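Local coordinates for protein putative tRNA (Adenine(37)-N6)-methyltransferase (Pseudomonas aeruginosa, PDB 7BU1) that probably methylates the N6-threonylcarbamoyladenosine at position 37 of tRNA, using S-adenosylmethionine as methyl donor, at residues L64-H69 with G106-R111. Sequence-based numbering, arbitrary orientation.
Sequences LLFLFH and GQSVVR. With SAM (S-adenosylmethionine), chain D.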
ATOM      1  N   LEU B  64       7.009  -1.937   0.689  1.00 38.83           N
ATOM      2  CA  LEU B  64       7.477  -3.313   0.625  1.00 37.27           C
ATOM      3  C   LEU B  64       6.277  -4.218   0.864  1.00 36.09           C
ATOM      4  O   LEU B  64       5.593  -4.094   1.887  1.00 34.47           O
ATOM      5  CB  LEU B  64       8.576  -3.588   1.658  1.00 36.34           C
ATOM      6  CG  LEU B  64       9.846  -2.728   1.637  1.00 39.11           C
ATOM      7  CD1 LEU B  64      10.793  -3.155   2.758  1.00 35.54           C
ATOM      8  CD2 LEU B  64      10.555  -2.763   0.269  1.00 33.07           C
ATOM      9  N   LEU B  65       5.985  -5.076  -0.105  1.00 37.90           N
ATOM     10  CA  LEU B  65       5.082  -6.197   0.109  1.00 34.67           C
ATOM     11  C   LEU B  65       5.924  -7.381   0.565  1.00 40.89           C
ATOM     12  O   LEU B  65       6.942  -7.697  -0.065  1.00 46.09           O
ATOM     13  CB  LEU B  65       4.316  -6.546  -1.166  1.00 33.23           C
ATOM     14  CG  LEU B  65       3.472  -5.432  -1.777  1.00 33.02           C
ATOM     15  CD1 LEU B  65       2.710  -5.955  -2.971  1.00 32.97           C
ATOM     16  CD2 LEU B  65       2.520  -4.877  -0.749  1.00 33.82           C
ATOM     17  N   PHE B  66       5.524  -8.012   1.669  1.00 37.72           N
ATOM     18  CA  PHE B  66       6.347  -9.042   2.278  1.00 37.92           C
ATOM     19  C   PHE B  66       5.482 -10.169   2.830  1.00 38.98           C
ATOM     20  O   PHE B  66       4.254 -10.073   2.904  1.00 40.16           O
ATOM     21  CB  PHE B  66       7.231  -8.452   3.382  1.00 36.90           C
ATOM     22  CG  PHE B  66       6.459  -7.796   4.498  1.00 39.13           C
ATOM     23  CD1 PHE B  66       6.032  -6.478   4.388  1.00 41.74           C
ATOM     24  CD2 PHE B  66       6.181  -8.487   5.668  1.00 39.07           C
ATOM     25  CE1 PHE B  66       5.335  -5.864   5.419  1.00 42.98           C
ATOM     26  CE2 PHE B  66       5.485  -7.877   6.711  1.00 40.52           C
ATOM     27  CZ  PHE B  66       5.060  -6.569   6.584  1.00 42.10           C
ATOM     28  N   LEU B  67       6.144 -11.242   3.241  1.00 38.60           N
ATOM     29  CA  LEU B  67       5.486 -12.377   3.866  1.00 40.06           C
ATOM     30  C   LEU B  67       5.682 -12.319   5.378  1.00 44.45           C
ATOM     31  O   LEU B  67       6.808 -12.137   5.858  1.00 45.30           O
ATOM     32  CB  LEU B  67       6.053 -13.688   3.330  1.00 40.89           C
ATOM     33  CG  LEU B  67       5.726 -14.053   1.892  1.00 45.15           C
ATOM     34  CD1 LEU B  67       6.307 -15.419   1.585  1.00 47.37           C
ATOM     35  CD2 LEU B  67       4.222 -14.026   1.676  1.00 47.24           C
ATOM     36  N   PHE B  68       4.582 -12.486   6.119  1.00 43.86           N
ATOM     37  CA  PHE B  68       4.599 -12.586   7.581  1.00 43.89           C
ATOM     38  C   PHE B  68       5.081 -13.981   7.972  1.00 44.96           C
ATOM     39  O   PHE B  68       4.318 -14.826   8.441  1.00 48.87           O
ATOM     40  CB  PHE B  68       3.213 -12.347   8.163  1.00 45.08           C
ATOM     41  CG  PHE B  68       2.736 -10.924   8.097  1.00 45.68           C
ATOM     42  CD1 PHE B  68       3.329  -9.939   8.869  1.00 45.24           C
ATOM     43  CD2 PHE B  68       1.652 -10.584   7.300  1.00 44.68           C
ATOM     44  CE1 PHE B  68       2.863  -8.633   8.826  1.00 47.10           C
ATOM     45  CE2 PHE B  68       1.185  -9.288   7.253  1.00 44.07           C
ATOM     46  CZ  PHE B  68       1.793  -8.308   8.017  1.00 46.80           C
ATOM     47  N   HIS B  69       6.377 -14.220   7.778  1.00 45.18           N
ATOM     48  CA  HIS B  69       6.874 -15.581   7.936  1.00 48.04           C
ATOM     49  C   HIS B  69       6.845 -16.065   9.384  1.00 50.03           C
ATOM     50  O   HIS B  69       6.842 -17.281   9.605  1.00 56.26           O
ATOM     51  CB  HIS B  69       8.292 -15.699   7.365  1.00 52.03           C
ATOM     52  CG  HIS B  69       9.339 -14.983   8.165  1.00 55.50           C
ATOM     53  ND1 HIS B  69       9.383 -13.608   8.281  1.00 54.48           N
ATOM     54  CD2 HIS B  69      10.390 -15.453   8.881  1.00 57.41           C
ATOM     55  CE1 HIS B  69      10.409 -13.265   9.040  1.00 55.28           C
ATOM     56  NE2 HIS B  69      11.039 -14.365   9.413  1.00 56.95           N
ATOM     57  N   GLY B 106       2.156  -8.780   3.954  1.00 39.83           N
ATOM     58  CA  GLY B 106       2.217  -7.502   4.624  1.00 42.37           C
ATOM     59  C   GLY B 106       2.586  -6.379   3.665  1.00 43.47           C
ATOM     60  O   GLY B 106       3.019  -6.612   2.537  1.00 40.42           O
ATOM     61  N   GLN B 107       2.384  -5.147   4.140  1.00 40.91           N
ATOM     62  CA  GLN B 107       2.665  -3.953   3.344  1.00 39.13           C
ATOM     63  C   GLN B 107       3.056  -2.817   4.277  1.00 40.30           C
ATOM     64  O   GLN B 107       2.295  -2.442   5.173  1.00 43.62           O
ATOM     65  CB  GLN B 107       1.466  -3.587   2.451  1.00 40.01           C
ATOM     66  CG  GLN B 107       0.581  -2.445   2.890  1.00 44.51           C
ATOM     67  CD  GLN B 107      -0.328  -1.965   1.789  1.00 48.59           C
ATOM     68  OE1 GLN B 107      -0.936  -2.767   1.079  1.00 49.78           O
ATOM     69  NE2 GLN B 107      -0.439  -0.652   1.641  1.00 52.73           N
ATOM     70  N   SER B 108       4.268  -2.308   4.108  1.00 35.79           N
ATOM     71  CA  SER B 108       4.775  -1.215   4.924  1.00 37.46           C
ATOM     72  C   SER B 108       5.435  -0.197   4.017  1.00 37.86           C
ATOM     73  O   SER B 108       6.043  -0.561   3.002  1.00 39.71           O
ATOM     74  CB  SER B 108       5.796  -1.685   5.968  1.00 40.40           C
ATOM     75  OG  SER B 108       5.251  -2.688   6.802  1.00 46.02           O
ATOM     76  N   VAL B 109       5.287   1.076   4.364  1.00 37.21           N
ATOM     77  CA  VAL B 109       6.036   2.133   3.707  1.00 38.15           C
ATOM     78  C   VAL B 109       7.167   2.530   4.642  1.00 40.81           C
ATOM     79  O   VAL B 109       6.936   2.902   5.797  1.00 44.52           O
ATOM     80  CB  VAL B 109       5.147   3.329   3.330  1.00 38.72           C
ATOM     81  CG1 VAL B 109       4.307   3.774   4.496  1.00 40.83           C
ATOM     82  CG2 VAL B 109       6.008   4.469   2.791  1.00 39.44           C
ATOM     83  N   VAL B 110       8.394   2.430   4.143  1.00 42.16           N
ATOM     84  CA  VAL B 110       9.589   2.748   4.906  1.00 42.00           C
ATOM     85  C   VAL B 110      10.386   3.783   4.127  1.00 41.94           C
ATOM     86  O   VAL B 110      10.232   3.939   2.914  1.00 43.32           O
ATOM     87  CB  VAL B 110      10.447   1.496   5.191  1.00 38.87           C
ATOM     88  CG1 VAL B 110       9.659   0.514   6.024  1.00 39.22           C
ATOM     89  CG2 VAL B 110      10.909   0.847   3.888  1.00 34.65           C
ATOM     90  N   ARG B 111      11.230   4.514   4.845  1.00 43.96           N
ATOM     91  CA  ARG B 111      12.096   5.484   4.201  1.00 44.42           C
ATOM     92  C   ARG B 111      13.229   4.765   3.491  1.00 44.80           C
ATOM     93  O   ARG B 111      13.772   3.782   4.001  1.00 42.93           O
ATOM     94  CB  ARG B 111      12.670   6.474   5.214  1.00 44.76           C
ATOM     95  CG  ARG B 111      13.522   7.546   4.555  1.00 47.06           C
ATOM     96  CD  ARG B 111      14.116   8.503   5.556  1.00 50.70           C
ATOM     97  NE  ARG B 111      13.220   9.625   5.814  1.00 58.62           N
ATOM     98  CZ  ARG B 111      13.069  10.662   4.995  1.00 65.95           C
ATOM     99  NH1 ARG B 111      13.753  10.718   3.855  1.00 68.06           N
ATOM    100  NH2 ARG B 111      12.236  11.646   5.311  1.00 68.30           N
TER
HETATM  101  N   SAM D 301       2.623  -2.293   8.280  1.00 59.90           N
HETATM  102  CA  SAM D 301       2.465  -3.745   8.066  1.00 51.79           C
HETATM  103  C   SAM D 301       1.124  -4.035   7.381  1.00 50.91           C
HETATM  104  O   SAM D 301       1.066  -5.052   6.663  1.00 52.47           O
HETATM  105  OXT SAM D 301       0.190  -3.231   7.565  1.00 51.19           O
HETATM  106  CB  SAM D 301       2.559  -4.530   9.387  1.00 51.41           C
HETATM  107  CG  SAM D 301       1.411  -4.152  10.331  1.00 45.48           C
HETATM  108  SD  SAM D 301       1.470  -5.190  11.837  1.00 45.98           S
HETATM  109  CE  SAM D 301       0.036  -4.836  12.830  1.00 45.44           C
HETATM  110  C5' SAM D 301       2.922  -4.769  12.854  1.00 45.61           C
HETATM  111  C4' SAM D 301       3.605  -6.058  13.270  1.00 39.80           C
HETATM  112  O4' SAM D 301       4.146  -6.668  12.099  1.00 39.60           O
HETATM  113  C3' SAM D 301       4.888  -5.732  13.949  1.00 40.30           C
HETATM  114  O3' SAM D 301       4.689  -5.319  15.293  1.00 40.65           O
HETATM  115  C2' SAM D 301       5.617  -7.047  13.881  1.00 39.27           C
HETATM  116  O2' SAM D 301       5.433  -7.804  15.075  1.00 43.67           O
HETATM  117  C1' SAM D 301       4.861  -7.736  12.739  1.00 41.33           C
HETATM  118  N9  SAM D 301       5.785  -8.393  11.815  1.00 41.81           N
HETATM  119  C8  SAM D 301       6.765  -7.770  11.169  1.00 43.73           C
HETATM  120  N7  SAM D 301       7.405  -8.677  10.443  1.00 44.99           N
HETATM  121  C5  SAM D 301       6.816  -9.857  10.637  1.00 45.22           C
HETATM  122  C6  SAM D 301       7.072 -11.064  10.132  1.00 44.17           C
HETATM  123  N6  SAM D 301       8.093 -11.152   9.273  1.00 48.76           N
HETATM  124  N1  SAM D 301       6.341 -12.131  10.472  1.00 45.57           N
HETATM  125  C2  SAM D 301       5.286 -11.971  11.374  1.00 47.77           C
HETATM  126  N3  SAM D 301       5.042 -10.692  11.879  1.00 46.24           N
HETATM  127  C4  SAM D 301       5.811  -9.674  11.493  1.00 44.38           C
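Phe66 and Gly106 are paired between adjacent antiparallel strands, bonded both ways: Gly106 N to Phe66 O at 2.7 Å, and Phe66 N to Gly106 O at 3.0 Å. Leu64 and Ser108 form the second hydrogen-bonded pair, with Leu64 N to Ser108 O at 2.9 Å. Between them Leu65 and Gln107 are a non-hydrogen-bonded pair, their side chains running side by side with Leu65 CD2 3.6 Å from Gln107 CB.

Phe66 CG lies between the backbone N and the carbonyl carbon (chi1 60°), which turns the ring over the bare backbone of Gly106, whose CA makes a CH-pi contact 3.7 Å from the ring centroid. Phe68 brings CE2 to 3.3 Å from the same CA, so two rings crowd onto the glycine.

S-adenosylmethionine binds against this end of the strand pair. Gln107 N donates to its carboxylate O at 2.8 Å, while the amino N of S-adenosylmethionine donates to Ser108 OG, itself hydrogen-bonded to Asp126. Phe68 lies beside the adenine, with SAM C4 at the ring's edge.

Both strands belong to the antiparallel barrel of the N-terminal domain: strand 132-138 flanks 61-67, strand 119-123 flanks 105-116, and Gln107 of the second subunit packs on Leu65.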